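Local coordinates for protein halogenase PltM (Pseudomonas fluorescens, PDB 6BZN) that halogenates phenolic substrates with unusual versatility toward substrate and halide, and binds FAD as a flavoprotein, at residues 470-473 with 474-478. Sequence-based numbering, arbitrary orientation.
Sequences LFRQ and SCQVM
Ser474 grips Leu470 O twice, four residues back along one helix: its backbone N donates at 2.9 Å, and its hydroxyl OG, donating at 2.8 Å, reaches the same oxygen from above the carbonyl plane, on the face opposite to N. The hydroxyl can bend back because OG stands beside the backbone N (chi1 -60°), a common way for a buried serine to satisfy its polar group inside a helix. A valine here would remove the hydroxyl and would probably leave Leu470 O with the backbone N-H as its one donor from this residue, and disturb the fit beside Leu470 CD1. The backbone N-H to C=O bond to the fourth residue back, which Cys475, Gln476 and Val477 repeat, is that of the alpha-helix 465-483, whose inner side faces helices 383-406, 410-441 and 488-502. Phe471 and Cys475 are both buried, and the small, polarisable Cys475 SG, which also touches Gln398 and Cys402 of helix 383-406, sits over one face of the Phe471 ring, 3.8 Å from the centroid, a sulfur-aromatic contact in which CZ is the nearest ring atom. Polar chains suit the exposed side: Arg472 and Gln476 run alongside each other, and Gln476 NE2 lies 3.6 Å from Arg472 CG and also stands at the guanidinium edge, by NH1, with the two planes 58° apart. A water donates to both Gln476 OE1 and Gln473 O, the latter at 2.8 Å.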
loop_
_atom_site.group_PDB
_atom_site.type_symbol
_atom_site.label_atom_id
_atom_site.label_comp_id
_atom_site.label_asym_id
_atom_site.label_seq_id
_atom_site.Cartn_x
_atom_site.Cartn_y
_atom_site.Cartn_z
ATOM N N LEU A 470 17.604 -7.344 12.144
ATOM C CA LEU A 470 18.200 -6.927 10.873
ATOM C C LEU A 470 17.633 -5.589 10.404
ATOM O O LEU A 470 18.391 -4.692 10.026
ATOM C CB LEU A 470 18.021 -7.991 9.782
ATOM C CG LEU A 470 18.401 -7.606 8.355
ATOM C CD1 LEU A 470 19.879 -7.284 8.215
ATOM C CD2 LEU A 470 17.994 -8.733 7.415
ATOM N N PHE A 471 16.301 -5.453 10.450
ATOM C CA PHE A 471 15.668 -4.233 9.984
ATOM C C PHE A 471 16.100 -3.020 10.808
ATOM O O PHE A 471 16.504 -2.019 10.244
ATOM C CB PHE A 471 14.159 -4.392 9.992
ATOM C CG PHE A 471 13.418 -3.194 9.470
ATOM C CD1 PHE A 471 13.291 -2.990 8.117
ATOM C CD2 PHE A 471 12.841 -2.279 10.348
ATOM C CE1 PHE A 471 12.592 -1.906 7.629
ATOM C CE2 PHE A 471 12.141 -1.184 9.864
ATOM C CZ PHE A 471 12.020 -0.991 8.511
ATOM N N ARG A 472 16.040 -3.134 12.133
ATOM C CA ARG A 472 16.431 -2.051 13.045
ATOM C C ARG A 472 17.883 -1.601 12.791
ATOM O O ARG A 472 18.155 -0.414 12.574
ATOM C CB ARG A 472 16.216 -2.514 14.500
ATOM C CG ARG A 472 16.531 -1.510 15.599
ATOM C CD ARG A 472 16.301 -2.083 17.004
ATOM N NE ARG A 472 16.889 -3.419 17.217
ATOM C CZ ARG A 472 18.187 -3.682 17.428
ATOM N NH1 ARG A 472 19.107 -2.712 17.464
ATOM N NH2 ARG A 472 18.577 -4.941 17.605
ATOM N N GLN A 473 18.803 -2.562 12.763
ATOM C CA GLN A 473 20.221 -2.250 12.559
ATOM C C GLN A 473 20.529 -1.707 11.160
ATOM O O GLN A 473 21.328 -0.780 11.014
ATOM C CB GLN A 473 21.093 -3.466 12.873
ATOM C CG GLN A 473 21.048 -3.868 14.337
ATOM C CD GLN A 473 21.940 -5.066 14.622
ATOM O OE1 GLN A 473 21.463 -6.177 14.851
ATOM N NE2 GLN A 473 23.233 -4.850 14.574
ATOM N N SER A 474 19.878 -2.261 10.137
ATOM C CA SER A 474 20.031 -1.749 8.771
ATOM C C SER A 474 19.535 -0.312 8.605
ATOM O O SER A 474 20.185 0.476 7.920
ATOM C CB SER A 474 19.326 -2.665 7.764
ATOM O OG SER A 474 19.877 -3.963 7.824
ATOM N N CYS A 475 18.392 0.022 9.215
ATOM C CA CYS A 475 17.891 1.403 9.192
ATOM C C CYS A 475 18.833 2.361 9.921
ATOM O O CYS A 475 19.051 3.474 9.445
ATOM C CB CYS A 475 16.478 1.504 9.776
ATOM S SG CYS A 475 15.227 0.714 8.741
ATOM N N GLN A 476 19.399 1.917 11.047
ATOM C CA GLN A 476 20.419 2.695 11.784
ATOM C C GLN A 476 21.618 2.992 10.894
ATOM O O GLN A 476 22.096 4.127 10.883
ATOM C CB GLN A 476 20.899 1.972 13.056
ATOM C CG GLN A 476 19.883 1.945 14.180
ATOM C CD GLN A 476 20.197 0.940 15.297
ATOM O OE1 GLN A 476 21.252 0.288 15.307
ATOM N NE2 GLN A 476 19.268 0.814 16.251
ATOM N N VAL A 477 22.082 1.980 10.146
ATOM C CA VAL A 477 23.187 2.153 9.194
ATOM C C VAL A 477 22.831 3.217 8.155
ATOM O O VAL A 477 23.643 4.119 7.889
ATOM C CB VAL A 477 23.602 0.827 8.483
ATOM C CG1 VAL A 477 24.517 1.095 7.293
ATOM C CG2 VAL A 477 24.278 -0.126 9.463
ATOM N N MET A 478 21.628 3.119 7.578
ATOM C CA MET A 478 21.198 4.088 6.559
ATOM C C MET A 478 21.018 5.508 7.085
ATOM O O MET A 478 21.418 6.455 6.412
ATOM C CB MET A 478 19.908 3.638 5.876
ATOM C CG MET A 478 20.041 2.361 5.061
ATOM S SD MET A 478 21.363 2.384 3.827
ATOM C CE MET A 478 20.866 3.750 2.791
HETATM O O HOH W 1 23.269 -0.483 13.051
#